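Local structure of signal recognition particle receptor FtsY (Sulfolobus acidocaldarius, 5L3S) at residues S131-A136 with F173-F178; M124-N129 with S153-Q158; K84-D89 with F285-F290; T44-E49 with A263-K268. The protein serves as the receptor of the signal recognition particle, a docking protein of the SRP54 type that joins a helical bundle domain to a P-loop GTPase domain. One frame throughout, in Å; residues are numbered along the deposited sequence. Where two conformers were deposited one is given.

Interaction 1 of 4, residues S131-A136 with F173-F178; sequences STIIAA and FDAISF
Ile133 and Ala135 on one side and Ala175 and Phe178 on the other form a buried, apolar strand-on-helix contact within the GTPase domain. The axes of strand 132-136 and helix 173-178 approach to 8.1 Å and run nearly antiparallel, at 163°. The backbones come nearest at the two alanines, whose CA atoms are 5.6 Å apart; Ala135 CB touches Ala175 CB at 3.6 Å, and with methyl groups alone between them the helix can sit close to the sheet. Strands 158-160 and 186-191 lie on either side of strand 132-137 and parallel to it, and helix 168-181 links them, so the contact is where the helix of a beta-alpha-beta crossover passes over the strand it skips. Ile133, two residues before Ala135 on the same face of the strand, makes the other half of the contact. Its CG1 is tucked between the backbone N and the carbonyl carbon (chi1 70°), and the extended outer bond (chi2 177°) places CD1 against the helix backbone. There Ile133 CD1 closes to 3.2 Å on Ala175 O, a tight van der Waals approach. Ile133 CD1 also lies 3.9 Å from Phe178 CD2, coming to the ring obliquely. The Phe178 ring also reaches Gln158 on the neighbouring strand. Ile134 alternates to the other face of the sheet, where it packs on Val122 of helix 114-127.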
loop_
_atom_site.group_PDB
_atom_site.type_symbol
_atom_site.label_atom_id
_atom_site.label_comp_id
_atom_site.label_asym_id
_atom_site.label_seq_id
_atom_site.Cartn_x
_atom_site.Cartn_y
_atom_site.Cartn_z
ATOM N N SER B 131 -29.601 -3.308 -10.335
ATOM C CA SER B 131 -29.544 -4.499 -9.478
ATOM C C SER B 131 -28.175 -5.182 -9.570
ATOM O O SER B 131 -27.491 -5.113 -10.601
ATOM C CB SER B 131 -30.692 -5.474 -9.788
ATOM O OG SER B 131 -30.677 -5.910 -11.137
ATOM N N THR B 132 -27.739 -5.813 -8.483
ATOM C CA THR B 132 -26.390 -6.359 -8.424
ATOM C C THR B 132 -26.329 -7.634 -7.603
ATOM O O THR B 132 -27.065 -7.778 -6.629
ATOM C CB THR B 132 -25.415 -5.358 -7.755
ATOM O OG1 THR B 132 -25.817 -5.141 -6.396
ATOM C CG2 THR B 132 -25.401 -4.026 -8.484
ATOM N N ILE B 133 -25.444 -8.545 -7.986
ATOM C CA ILE B 133 -25.084 -9.652 -7.103
ATOM C C ILE B 133 -23.570 -9.745 -7.064
ATOM O O ILE B 133 -22.877 -9.301 -7.988
ATOM C CB ILE B 133 -25.677 -11.014 -7.527
ATOM C CG1 ILE B 133 -25.023 -11.522 -8.808
ATOM C CG2 ILE B 133 -27.192 -10.939 -7.671
ATOM C CD1 ILE B 133 -25.519 -12.891 -9.216
ATOM N N ILE B 134 -23.051 -10.312 -5.982
ATOM C CA ILE B 134 -21.618 -10.428 -5.795
ATOM C C ILE B 134 -21.235 -11.892 -5.866
ATOM O O ILE B 134 -21.909 -12.740 -5.276
ATOM C CB ILE B 134 -21.213 -9.909 -4.402
ATOM C CG1 ILE B 134 -21.706 -8.474 -4.206
ATOM C CG2 ILE B 134 -19.704 -10.065 -4.186
ATOM C CD1 ILE B 134 -21.559 -7.949 -2.788
ATOM N N ALA B 135 -20.174 -12.178 -6.615
ATOM C CA ALA B 135 -19.551 -13.493 -6.623
ATOM C C ALA B 135 -18.389 -13.498 -5.625
ATOM O O ALA B 135 -17.425 -12.732 -5.775
ATOM C CB ALA B 135 -19.039 -13.815 -8.009
ATOM N N ALA B 136 -18.480 -14.365 -4.621
ATOM C CA ALA B 136 -17.422 -14.520 -3.619
ATOM C C ALA B 136 -16.315 -15.420 -4.148
ATOM O O ALA B 136 -16.132 -16.542 -3.679
ATOM C CB ALA B 136 -17.999 -15.077 -2.325
ATOM N N PHE B 173 -18.905 -18.654 -12.327
ATOM C CA PHE B 173 -19.818 -19.289 -13.260
ATOM C C PHE B 173 -21.242 -19.377 -12.688
ATOM O O PHE B 173 -22.207 -19.027 -13.374
ATOM C CB PHE B 173 -19.301 -20.677 -13.658
ATOM C CG PHE B 173 -20.142 -21.369 -14.691
ATOM C CD1 PHE B 173 -19.889 -21.191 -16.042
ATOM C CD2 PHE B 173 -21.178 -22.205 -14.314
ATOM C CE1 PHE B 173 -20.671 -21.834 -17.006
ATOM C CE2 PHE B 173 -21.965 -22.848 -15.269
ATOM C CZ PHE B 173 -21.708 -22.661 -16.616
ATOM N N ASP B 174 -21.364 -19.825 -11.437
ATOM C CA ASP B 174 -22.662 -19.963 -10.777
ATOM C C ASP B 174 -23.333 -18.611 -10.576
ATOM O O ASP B 174 -24.536 -18.481 -10.734
ATOM C CB ASP B 174 -22.504 -20.636 -9.411
ATOM C CG ASP B 174 -22.293 -22.133 -9.510
ATOM O OD1 ASP B 174 -22.176 -22.659 -10.641
ATOM O OD2 ASP B 174 -22.244 -22.779 -8.444
ATOM N N ALA B 175 -22.538 -17.614 -10.201
ATOM C CA ALA B 175 -23.036 -16.259 -10.004
ATOM C C ALA B 175 -23.608 -15.672 -11.294
ATOM O O ALA B 175 -24.687 -15.101 -11.301
ATOM C CB ALA B 175 -21.913 -15.366 -9.484
ATOM N N ILE B 176 -22.868 -15.808 -12.384
ATOM C CA ILE B 176 -23.339 -15.328 -13.686
ATOM C C ILE B 176 -24.592 -16.059 -14.163
ATOM O O ILE B 176 -25.535 -15.443 -14.682
ATOM C CB ILE B 176 -22.206 -15.413 -14.727
ATOM C CG1 ILE B 176 -21.059 -14.480 -14.306
ATOM C CG2 ILE B 176 -22.734 -15.094 -16.144
ATOM C CD1 ILE B 176 -19.798 -14.656 -15.110
ATOM N N SER B 177 -24.625 -17.372 -13.969
ATOM C CA SER B 177 -25.799 -18.154 -14.358
ATOM C C SER B 177 -27.039 -17.698 -13.586
ATOM O O SER B 177 -28.141 -17.572 -14.145
ATOM C CB SER B 177 -25.558 -19.648 -14.117
ATOM O OG SER B 177 -26.737 -20.389 -14.397
ATOM N N PHE B 178 -26.843 -17.453 -12.297
ATOM C CA PHE B 178 -27.909 -17.000 -11.409
ATOM C C PHE B 178 -28.401 -15.619 -11.830
ATOM O O PHE B 178 -29.604 -15.367 -11.873
ATOM C CB PHE B 178 -27.404 -16.965 -9.955
ATOM C CG PHE B 178 -28.442 -16.517 -8.959
ATOM C CD1 PHE B 178 -29.254 -17.440 -8.326
ATOM C CD2 PHE B 178 -28.600 -15.174 -8.651
ATOM C CE1 PHE B 178 -30.209 -17.035 -7.409
ATOM C CE2 PHE B 178 -29.561 -14.762 -7.738
ATOM C CZ PHE B 178 -30.365 -15.699 -7.113
#

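Interaction 2 of 4, residues M124-N129 with S153-Q158; sequences MLKKNN and SKLEVQ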
loop_
_atom_site.group_PDB
_atom_site.type_symbol
_atom_site.label_atom_id
_atom_site.label_comp_id
_atom_site.label_asym_id
_atom_site.label_seq_id
_atom_site.Cartn_x
_atom_site.Cartn_y
_atom_site.Cartn_z
ATOM N N MET B 124 -22.952 2.352 -4.882
ATOM C CA MET B 124 -23.105 3.354 -5.928
ATOM C C MET B 124 -24.130 2.851 -6.946
ATOM O O MET B 124 -24.996 3.604 -7.377
ATOM C CB MET B 124 -21.763 3.658 -6.600
ATOM C CG MET B 124 -21.871 4.635 -7.780
ATOM S SD MET B 124 -20.265 4.831 -8.566
ATOM C CE MET B 124 -19.821 3.130 -8.906
ATOM N N LEU B 125 -24.054 1.567 -7.294
ATOM C CA LEU B 125 -24.988 0.977 -8.265
ATOM C C LEU B 125 -26.438 1.000 -7.763
ATOM O O LEU B 125 -27.374 1.299 -8.531
ATOM C CB LEU B 125 -24.554 -0.451 -8.646
ATOM C CG LEU B 125 -23.224 -0.570 -9.410
ATOM C CD1 LEU B 125 -22.735 -2.024 -9.518
ATOM C CD2 LEU B 125 -23.327 0.047 -10.796
ATOM N N LYS B 126 -26.624 0.693 -6.482
ATOM C CA LYS B 126 -27.946 0.768 -5.868
ATOM C C LYS B 126 -28.543 2.163 -5.968
ATOM O O LYS B 126 -29.733 2.309 -6.264
ATOM C CB LYS B 126 -27.923 0.339 -4.400
ATOM C CG LYS B 126 -27.769 -1.140 -4.167
ATOM C CD LYS B 126 -28.507 -1.556 -2.903
ATOM C CE LYS B 126 -27.927 -0.892 -1.661
ATOM N NZ LYS B 126 -28.826 -1.070 -0.481
ATOM N N LYS B 127 -27.723 3.185 -5.728
ATOM C CA LYS B 127 -28.172 4.579 -5.832
ATOM C C LYS B 127 -28.528 4.948 -7.275
ATOM O O LYS B 127 -29.286 5.891 -7.520
ATOM C CB LYS B 127 -27.085 5.537 -5.331
ATOM C CG LYS B 127 -26.561 5.242 -3.936
ATOM C CD LYS B 127 -27.462 5.796 -2.846
ATOM C CE LYS B 127 -27.004 5.325 -1.473
ATOM N NZ LYS B 127 -27.819 5.924 -0.378
ATOM N N ASN B 128 -27.954 4.222 -8.230
ATOM C CA ASN B 128 -28.248 4.458 -9.641
ATOM C C ASN B 128 -29.324 3.509 -10.163
ATOM O O ASN B 128 -29.520 3.383 -11.371
ATOM C CB ASN B 128 -26.977 4.341 -10.483
ATOM C CG ASN B 128 -26.112 5.582 -10.401
ATOM O OD1 ASN B 128 -26.290 6.530 -11.176
ATOM N ND2 ASN B 128 -25.182 5.597 -9.448
ATOM N N ASN B 129 -30.004 2.839 -9.237
ATOM C CA ASN B 129 -31.091 1.907 -9.554
ATOM C C ASN B 129 -30.701 0.714 -10.429
ATOM O O ASN B 129 -31.488 0.257 -11.257
ATOM C CB ASN B 129 -32.283 2.659 -10.156
ATOM C CG ASN B 129 -32.821 3.719 -9.219
ATOM O OD1 ASN B 129 -33.322 3.408 -8.136
ATOM N ND2 ASN B 129 -32.720 4.981 -9.626
ATOM N N SER B 153 -25.152 -8.526 3.222
ATOM C CA SER B 153 -26.295 -8.419 4.115
ATOM C C SER B 153 -26.664 -6.960 4.423
ATOM O O SER B 153 -27.843 -6.587 4.413
ATOM C CB SER B 153 -26.025 -9.202 5.403
ATOM O OG SER B 153 -27.070 -9.011 6.339
ATOM N N LYS B 154 -25.663 -6.135 4.702
ATOM C CA LYS B 154 -25.926 -4.733 5.005
ATOM C C LYS B 154 -26.408 -3.957 3.760
ATOM O O LYS B 154 -27.231 -3.041 3.868
ATOM C CB LYS B 154 -24.670 -4.082 5.604
ATOM C CG LYS B 154 -24.892 -2.682 6.160
ATOM C CD LYS B 154 -23.743 -2.268 7.079
ATOM C CE LYS B 154 -23.720 -0.761 7.322
ATOM N NZ LYS B 154 -24.982 -0.263 7.942
ATOM N N LEU B 155 -25.893 -4.319 2.586
ATOM C CA LEU B 155 -26.303 -3.661 1.335
ATOM C C LEU B 155 -27.593 -4.275 0.782
ATOM O O LEU B 155 -28.178 -3.770 -0.179
ATOM C CB LEU B 155 -25.190 -3.777 0.299
ATOM C CG LEU B 155 -23.885 -3.061 0.672
ATOM C CD1 LEU B 155 -22.746 -3.716 -0.044
ATOM C CD2 LEU B 155 -23.976 -1.586 0.315
ATOM N N GLU B 156 -28.021 -5.369 1.403
ATOM C CA GLU B 156 -29.215 -6.117 0.991
ATOM C C GLU B 156 -29.132 -6.588 -0.454
ATOM O O GLU B 156 -30.062 -6.402 -1.241
ATOM C CB GLU B 156 -30.498 -5.308 1.230
ATOM C CG GLU B 156 -30.771 -5.014 2.690
ATOM C CD GLU B 156 -32.072 -4.274 2.903
ATOM O OE1 GLU B 156 -32.198 -3.135 2.409
ATOM O OE2 GLU B 156 -32.973 -4.829 3.562
ATOM N N VAL B 157 -28.002 -7.175 -0.811
ATOM C CA VAL B 157 -27.855 -7.768 -2.129
ATOM C C VAL B 157 -27.459 -9.219 -1.978
ATOM O O VAL B 157 -26.910 -9.613 -0.948
ATOM C CB VAL B 157 -26.801 -7.031 -2.986
ATOM C CG1 VAL B 157 -27.233 -5.592 -3.222
ATOM C CG2 VAL B 157 -25.437 -7.086 -2.329
ATOM N N GLN B 158 -27.738 -10.012 -3.004
ATOM C CA GLN B 158 -27.418 -11.436 -2.975
ATOM C C GLN B 158 -25.925 -11.710 -3.147
ATOM O O GLN B 158 -25.285 -11.182 -4.053
ATOM C CB GLN B 158 -28.183 -12.169 -4.070
ATOM C CG GLN B 158 -27.654 -13.572 -4.332
ATOM C CD GLN B 158 -28.399 -14.635 -3.548
ATOM O OE1 GLN B 158 -29.617 -14.739 -3.642
ATOM N NE2 GLN B 158 -27.665 -15.434 -2.769
HETATM O O HOH W 1 -29.101 -1.136 2.699
HETATM O O HOH W 2 -31.368 -1.042 0.275
#
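Bends at chi2 (-148°) and chi3 (-63°) steer the Lys126 chain from the last turn of its helix across to Leu155, with CG anti to the carbonyl carbon. The chain end runs beside the Leu155 carbonyl: Lys126 NZ donates to Leu155 O at 2.8 Å, while Lys126 CE passes 3.2 Å from the same oxygen. The ammonium approaches from above the carbonyl plane, 37° out of it. Two waters add to the grip on NZ. One accepts at 2.7 Å from Lys126 NZ and donates to Glu156 OE1; the other, bound more weakly to Lys126 NZ, donates to Lys154 O. The first water thus bridges ammonium and carboxylate, Lys126 NZ and Glu156 OE1 being 4.9 Å apart and not in direct contact. The C-terminal ends of helix 114-127, which begins within the probable P-loop (Walker A), and helix 144-155 come together here, each in a Schellman motif, with Asn129 and Glu156 as the positive-phi C-prime residues. A positive charge beside the carbonyls at the C-terminal end of helix 144-155 probably finds a favourable field. Nearer its backbone the lysine chain is in apolar contact, Lys126 CD meeting Val157 CG1 at 4.2 Å, and the Leu155 side chain packs on Ala119 and Val122 of helix 114-127. Within the first segment, Asn128 ND2 bonds to Met124 O at 2.9 Å; the acceptor lies nearly in the asparagine amide plane, whereas ND2 sits above the carbonyl plane.

Interaction 3 of 4, residues K84-D89 with F285-F290; sequences KNQKTD and FSPDWF
Next to Pro287, the residue on which the Gln86 amide rests, Trp289 N donates to Ser286 OG at 3.0 Å with an N-H...O angle of 159°. This N-cap bond, joined by Phe290 N to Ser286 O, fixes the start of helix 287-295 and so the position of Pro287 in its first turn. Gln86 comes to the proline from the opposite direction. Its chain is extended beyond CG (chi2 -176°), which brings Gln86 NE2 to 3.5 Å from Pro287 CD, with the amide carbon CD of Gln86 4.0 Å from Pro287 CG. Gln86 NE2 is also 4.0 Å from Phe285 O, too long for a bond, so the contact across the segments rests on van der Waals touch. Pro287 packs in addition on Leu82 and Thr83 of helix 66-85, and Phe285 lies against strand 270-274 and Ala259 of helix 258-266; the C-terminal helix therefore starts at the junction between the long helix 66-85 and the edge of the GTPase sheet.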
loop_
_atom_site.group_PDB
_atom_site.type_symbol
_atom_site.label_atom_id
_atom_site.label_comp_id
_atom_site.label_asym_id
_atom_site.label_seq_id
_atom_site.Cartn_x
_atom_site.Cartn_y
_atom_site.Cartn_z
ATOM N N LYS B 84 -7.276 13.264 -21.668
ATOM C CA LYS B 84 -7.238 12.459 -22.889
ATOM C C LYS B 84 -7.460 10.967 -22.615
ATOM O O LYS B 84 -7.967 10.236 -23.471
ATOM C CB LYS B 84 -5.907 12.670 -23.615
ATOM C CG LYS B 84 -5.785 11.928 -24.930
ATOM C CD LYS B 84 -4.398 12.082 -25.542
ATOM C CE LYS B 84 -4.299 11.315 -26.854
ATOM N NZ LYS B 84 -2.941 11.401 -27.456
ATOM N N ASN B 85 -7.092 10.517 -21.420
ATOM C CA ASN B 85 -7.235 9.103 -21.054
ATOM C C ASN B 85 -8.596 8.692 -20.495
ATOM O O ASN B 85 -8.886 7.500 -20.363
ATOM C CB ASN B 85 -6.128 8.679 -20.091
ATOM C CG ASN B 85 -4.900 8.212 -20.818
ATOM O OD1 ASN B 85 -4.896 7.131 -21.401
ATOM N ND2 ASN B 85 -3.854 9.035 -20.819
ATOM N N GLN B 86 -9.417 9.679 -20.158
ATOM C CA GLN B 86 -10.769 9.430 -19.667
ATOM C C GLN B 86 -11.608 8.650 -20.675
ATOM O O GLN B 86 -11.525 8.879 -21.884
ATOM C CB GLN B 86 -11.474 10.753 -19.360
ATOM C CG GLN B 86 -11.102 11.375 -18.035
ATOM C CD GLN B 86 -11.909 12.622 -17.747
ATOM O OE1 GLN B 86 -12.023 13.511 -18.591
ATOM N NE2 GLN B 86 -12.489 12.689 -16.551
ATOM N N LYS B 87 -12.426 7.741 -20.159
ATOM C CA LYS B 87 -13.348 6.959 -20.974
ATOM C C LYS B 87 -14.770 7.297 -20.556
ATOM O O LYS B 87 -14.983 8.116 -19.658
ATOM C CB LYS B 87 -13.110 5.463 -20.758
ATOM C CG LYS B 87 -11.693 4.998 -21.046
ATOM C CD LYS B 87 -11.328 5.183 -22.509
ATOM C CE LYS B 87 -10.216 4.226 -22.917
ATOM N NZ LYS B 87 -9.104 4.198 -21.923
ATOM N N THR B 88 -15.738 6.647 -21.191
ATOM C CA THR B 88 -17.140 6.812 -20.825
ATOM C C THR B 88 -17.368 6.441 -19.362
ATOM O O THR B 88 -16.760 5.499 -18.847
ATOM C CB THR B 88 -18.055 5.948 -21.716
ATOM O OG1 THR B 88 -17.780 6.233 -23.093
ATOM C CG2 THR B 88 -19.521 6.240 -21.431
ATOM N N ASP B 89 -18.237 7.196 -18.695
ATOM C CA ASP B 89 -18.606 6.915 -17.311
ATOM C C ASP B 89 -19.140 5.489 -17.178
ATOM O O ASP B 89 -19.904 5.032 -18.030
ATOM C CB ASP B 89 -19.658 7.922 -16.848
ATOM C CG ASP B 89 -20.167 7.632 -15.454
ATOM O OD1 ASP B 89 -19.406 7.841 -14.486
ATOM O OD2 ASP B 89 -21.331 7.204 -15.324
ATOM N N PHE B 285 -13.034 10.024 -10.477
ATOM C CA PHE B 285 -11.748 10.684 -10.695
ATOM C C PHE B 285 -11.925 11.815 -11.685
ATOM O O PHE B 285 -12.546 11.644 -12.738
ATOM C CB PHE B 285 -10.717 9.693 -11.239
ATOM C CG PHE B 285 -9.354 10.304 -11.501
ATOM C CD1 PHE B 285 -8.400 10.357 -10.498
ATOM C CD2 PHE B 285 -9.034 10.819 -12.752
ATOM C CE1 PHE B 285 -7.153 10.916 -10.734
ATOM C CE2 PHE B 285 -7.793 11.378 -12.994
ATOM C CZ PHE B 285 -6.849 11.419 -11.977
ATOM N N SER B 286 -11.381 12.976 -11.347
ATOM C CA SER B 286 -11.397 14.111 -12.257
ATOM C C SER B 286 -9.992 14.697 -12.343
ATOM O O SER B 286 -9.340 14.894 -11.318
ATOM C CB SER B 286 -12.397 15.161 -11.777
ATOM O OG SER B 286 -11.758 16.379 -11.465
ATOM N N PRO B 287 -9.511 14.947 -13.570
ATOM C CA PRO B 287 -8.187 15.548 -13.781
ATOM C C PRO B 287 -7.988 16.825 -12.964
ATOM O O PRO B 287 -6.966 16.968 -12.290
ATOM C CB PRO B 287 -8.193 15.866 -15.273
ATOM C CG PRO B 287 -9.086 14.802 -15.855
ATOM C CD PRO B 287 -10.172 14.606 -14.843
ATOM N N ASP B 288 -8.967 17.719 -13.001
ATOM C CA ASP B 288 -8.896 18.983 -12.271
ATOM C C ASP B 288 -8.707 18.763 -10.775
ATOM O O ASP B 288 -7.928 19.463 -10.124
ATOM C CB ASP B 288 -10.163 19.802 -12.500
ATOM C CG ASP B 288 -10.250 20.363 -13.905
ATOM O OD1 ASP B 288 -9.213 20.406 -14.602
ATOM O OD2 ASP B 288 -11.359 20.774 -14.305
ATOM N N TRP B 289 -9.438 17.792 -10.239
ATOM C CA TRP B 289 -9.364 17.453 -8.825
ATOM C C TRP B 289 -7.963 16.955 -8.454
ATOM O O TRP B 289 -7.406 17.336 -7.421
ATOM C CB TRP B 289 -10.417 16.390 -8.502
ATOM C CG TRP B 289 -10.535 16.048 -7.055
ATOM C CD1 TRP B 289 -11.414 16.579 -6.158
ATOM C CD2 TRP B 289 -9.760 15.082 -6.333
ATOM N NE1 TRP B 289 -11.235 16.006 -4.922
ATOM C CE2 TRP B 289 -10.226 15.083 -5.002
ATOM C CE3 TRP B 289 -8.718 14.218 -6.681
ATOM C CZ2 TRP B 289 -9.684 14.260 -4.021
ATOM C CZ3 TRP B 289 -8.175 13.407 -5.702
ATOM C CH2 TRP B 289 -8.668 13.424 -4.392
ATOM N N PHE B 290 -7.400 16.113 -9.314
ATOM C CA PHE B 290 -6.061 15.554 -9.120
ATOM C C PHE B 290 -4.982 16.641 -9.128
ATOM O O PHE B 290 -4.076 16.652 -8.285
ATOM C CB PHE B 290 -5.768 14.527 -10.221
ATOM C CG PHE B 290 -4.353 14.016 -10.224
ATOM C CD1 PHE B 290 -3.995 12.917 -9.451
ATOM C CD2 PHE B 290 -3.377 14.633 -10.999
ATOM C CE1 PHE B 290 -2.693 12.446 -9.455
ATOM C CE2 PHE B 290 -2.076 14.164 -11.002
ATOM C CZ PHE B 290 -1.741 13.059 -10.237
#

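Interaction 4 of 4, residues T44-E49 with A263-K268; sequences TEKILE and AYELKK
Ile47 lies over one face of the Tyr264 ring, its CG1 4.0 Å from the ring centroid and 21° off the normal, a CH-pi contact displaced toward CE2. The two side chains slide past each other in opposite directions. CG of Tyr264 stands anti to the backbone N (chi1 -171°), which sends the ring out to helix 41-55. Lys46, one residue before Ile47, comes obliquely to the hydroxyl end on the CE1 side, with Lys46 CB 3.7 Å from Tyr264 OH. It then runs extended to Glu265, which it meets at about a right angle; the salt bridge from Lys46 NZ to Glu265 OE2 is 3.3 Å long. In the next shell, Tyr264 OH is hydrogen-bonded to Asp50 OD2, a turn further along helix 41-55. Glu265 OE1 forms a salt bridge with Arg234 of helix 228-239. Lys267 NZ bonds to Ala263 O at 2.9 Å, a side-chain tie back onto the preceding turn. The contact thus joins the helical bundle to the GTPase domain. With Lys46 and Arg234 on different oxygens, the Glu265 carboxylate is probably kept ionised; the lysine bridge is weak as a hydrogen bond, while the tyrosine combines a CH-pi face contact with a hydroxyl hydrogen bond to the same helix.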
loop_
_atom_site.group_PDB
_atom_site.type_symbol
_atom_site.label_atom_id
_atom_site.label_comp_id
_atom_site.label_asym_id
_atom_site.label_seq_id
_atom_site.Cartn_x
_atom_site.Cartn_y
_atom_site.Cartn_z
ATOM N N THR B 44 8.481 11.184 -13.484
ATOM C CA THR B 44 8.783 12.572 -13.124
ATOM C C THR B 44 9.851 13.167 -14.032
ATOM O O THR B 44 9.697 14.279 -14.547
ATOM C CB THR B 44 9.207 12.663 -11.653
ATOM O OG1 THR B 44 8.052 12.470 -10.830
ATOM C CG2 THR B 44 9.822 14.018 -11.329
ATOM N N GLU B 45 10.933 12.426 -14.242
ATOM C CA GLU B 45 11.993 12.899 -15.130
ATOM C C GLU B 45 11.508 13.145 -16.570
ATOM O O GLU B 45 11.821 14.179 -17.172
ATOM C CB GLU B 45 13.172 11.935 -15.125
ATOM C CG GLU B 45 14.349 12.432 -15.951
ATOM C CD GLU B 45 15.621 11.651 -15.690
ATOM O OE1 GLU B 45 15.583 10.698 -14.876
ATOM O OE2 GLU B 45 16.658 11.995 -16.302
ATOM N N LYS B 46 10.742 12.207 -17.122
ATOM C CA LYS B 46 10.272 12.352 -18.505
ATOM C C LYS B 46 9.331 13.541 -18.637
ATOM O O LYS B 46 9.418 14.309 -19.584
ATOM C CB LYS B 46 9.572 11.080 -18.986
ATOM C CG LYS B 46 10.496 9.901 -19.233
ATOM C CD LYS B 46 9.687 8.632 -19.465
ATOM C CE LYS B 46 10.563 7.455 -19.861
ATOM N NZ LYS B 46 9.797 6.171 -19.799
ATOM N N ILE B 47 8.436 13.698 -17.671
ATOM C CA ILE B 47 7.481 14.797 -17.708
ATOM C C ILE B 47 8.182 16.154 -17.646
ATOM O O ILE B 47 7.811 17.101 -18.354
ATOM C CB ILE B 47 6.453 14.653 -16.570
ATOM C CG1 ILE B 47 5.416 13.600 -16.960
ATOM C CG2 ILE B 47 5.763 15.975 -16.277
ATOM C CD1 ILE B 47 4.449 13.277 -15.862
ATOM N N LEU B 48 9.210 16.244 -16.812
ATOM C CA LEU B 48 9.933 17.498 -16.673
ATOM C C LEU B 48 10.839 17.773 -17.876
ATOM O O LEU B 48 11.093 18.933 -18.226
ATOM C CB LEU B 48 10.737 17.499 -15.376
ATOM C CG LEU B 48 9.866 17.529 -14.122
ATOM C CD1 LEU B 48 10.748 17.554 -12.909
ATOM C CD2 LEU B 48 8.929 18.734 -14.140
ATOM N N GLU B 49 11.339 16.708 -18.496
ATOM C CA GLU B 49 12.106 16.859 -19.732
ATOM C C GLU B 49 11.183 17.340 -20.843
ATOM O O GLU B 49 11.583 18.168 -21.664
ATOM C CB GLU B 49 12.780 15.547 -20.142
ATOM C CG GLU B 49 14.023 15.197 -19.340
ATOM C CD GLU B 49 15.138 16.208 -19.528
ATOM O OE1 GLU B 49 15.439 16.556 -20.693
ATOM O OE2 GLU B 49 15.707 16.665 -18.511
ATOM N N ALA B 263 -1.632 7.092 -16.607
ATOM C CA ALA B 263 -2.029 7.743 -17.844
ATOM C C ALA B 263 -0.822 7.941 -18.750
ATOM O O ALA B 263 -0.875 7.633 -19.941
ATOM C CB ALA B 263 -2.698 9.072 -17.549
ATOM N N TYR B 264 0.272 8.441 -18.179
ATOM C CA TYR B 264 1.444 8.793 -18.973
ATOM C C TYR B 264 2.133 7.559 -19.565
ATOM O O TYR B 264 2.458 7.539 -20.747
ATOM C CB TYR B 264 2.430 9.638 -18.143
ATOM C CG TYR B 264 3.568 10.226 -18.930
ATOM C CD1 TYR B 264 4.761 9.534 -19.095
ATOM C CD2 TYR B 264 3.455 11.486 -19.513
ATOM C CE1 TYR B 264 5.805 10.080 -19.822
ATOM C CE2 TYR B 264 4.488 12.036 -20.230
ATOM C CZ TYR B 264 5.659 11.331 -20.386
ATOM O OH TYR B 264 6.685 11.891 -21.113
ATOM N N GLU B 265 2.345 6.534 -18.747
ATOM C CA GLU B 265 3.032 5.315 -19.180
ATOM C C GLU B 265 2.155 4.262 -19.857
ATOM O O GLU B 265 2.573 3.647 -20.833
ATOM C CB GLU B 265 3.714 4.637 -17.988
ATOM C CG GLU B 265 4.939 5.347 -17.513
ATOM C CD GLU B 265 6.027 5.318 -18.552
ATOM O OE1 GLU B 265 6.251 4.235 -19.135
ATOM O OE2 GLU B 265 6.643 6.374 -18.792
ATOM N N LEU B 266 0.966 4.028 -19.311
ATOM C CA LEU B 266 0.168 2.863 -19.698
ATOM C C LEU B 266 -1.129 3.213 -20.418
ATOM O O LEU B 266 -1.853 2.318 -20.851
ATOM C CB LEU B 266 -0.159 2.018 -18.467
ATOM C CG LEU B 266 1.058 1.540 -17.670
ATOM C CD1 LEU B 266 0.632 0.745 -16.447
ATOM C CD2 LEU B 266 1.963 0.728 -18.569
ATOM N N LYS B 267 -1.410 4.508 -20.538
ATOM C CA LYS B 267 -2.682 4.982 -21.073
ATOM C C LYS B 267 -3.869 4.345 -20.367
ATOM O O LYS B 267 -4.857 3.998 -21.010
ATOM C CB LYS B 267 -2.778 4.760 -22.595
ATOM C CG LYS B 267 -1.807 5.615 -23.398
ATOM C CD LYS B 267 -1.857 7.045 -22.898
ATOM C CE LYS B 267 -0.578 7.809 -23.197
ATOM N NZ LYS B 267 -0.522 9.068 -22.404
ATOM N N LYS B 268 -3.767 4.183 -19.048
ATOM C CA LYS B 268 -4.845 3.574 -18.274
ATOM C C LYS B 268 -5.494 4.627 -17.386
ATOM O O LYS B 268 -4.808 5.447 -16.787
ATOM C CB LYS B 268 -4.320 2.410 -17.416
ATOM C CG LYS B 268 -3.849 1.222 -18.238
ATOM C CD LYS B 268 -5.028 0.548 -18.951
ATOM C CE LYS B 268 -4.571 -0.700 -19.697
ATOM N NZ LYS B 268 -5.601 -1.225 -20.626
#

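From the N terminus, helix 41-55 supplies the first side of interaction 4 and segment 84-89 the first side of interaction 3. Each waits for a partner near the end of the chain, at 263-268 and 285-290, so these two long loops cross, and they touch where Asn85 meets Lys267 and Ala263. Both tie the N-terminal helices to the far end of the GTPase domain. Interactions 1 and 2 fall within both long loops. Their segments alternate, 124-129, 131-136, 153-158, 173-178, and they meet where Ile134 N probably bonds to Gln158 O, working on opposite faces of one sheet region. About 17 Å separates the nearest atoms of interactions 2 and 4.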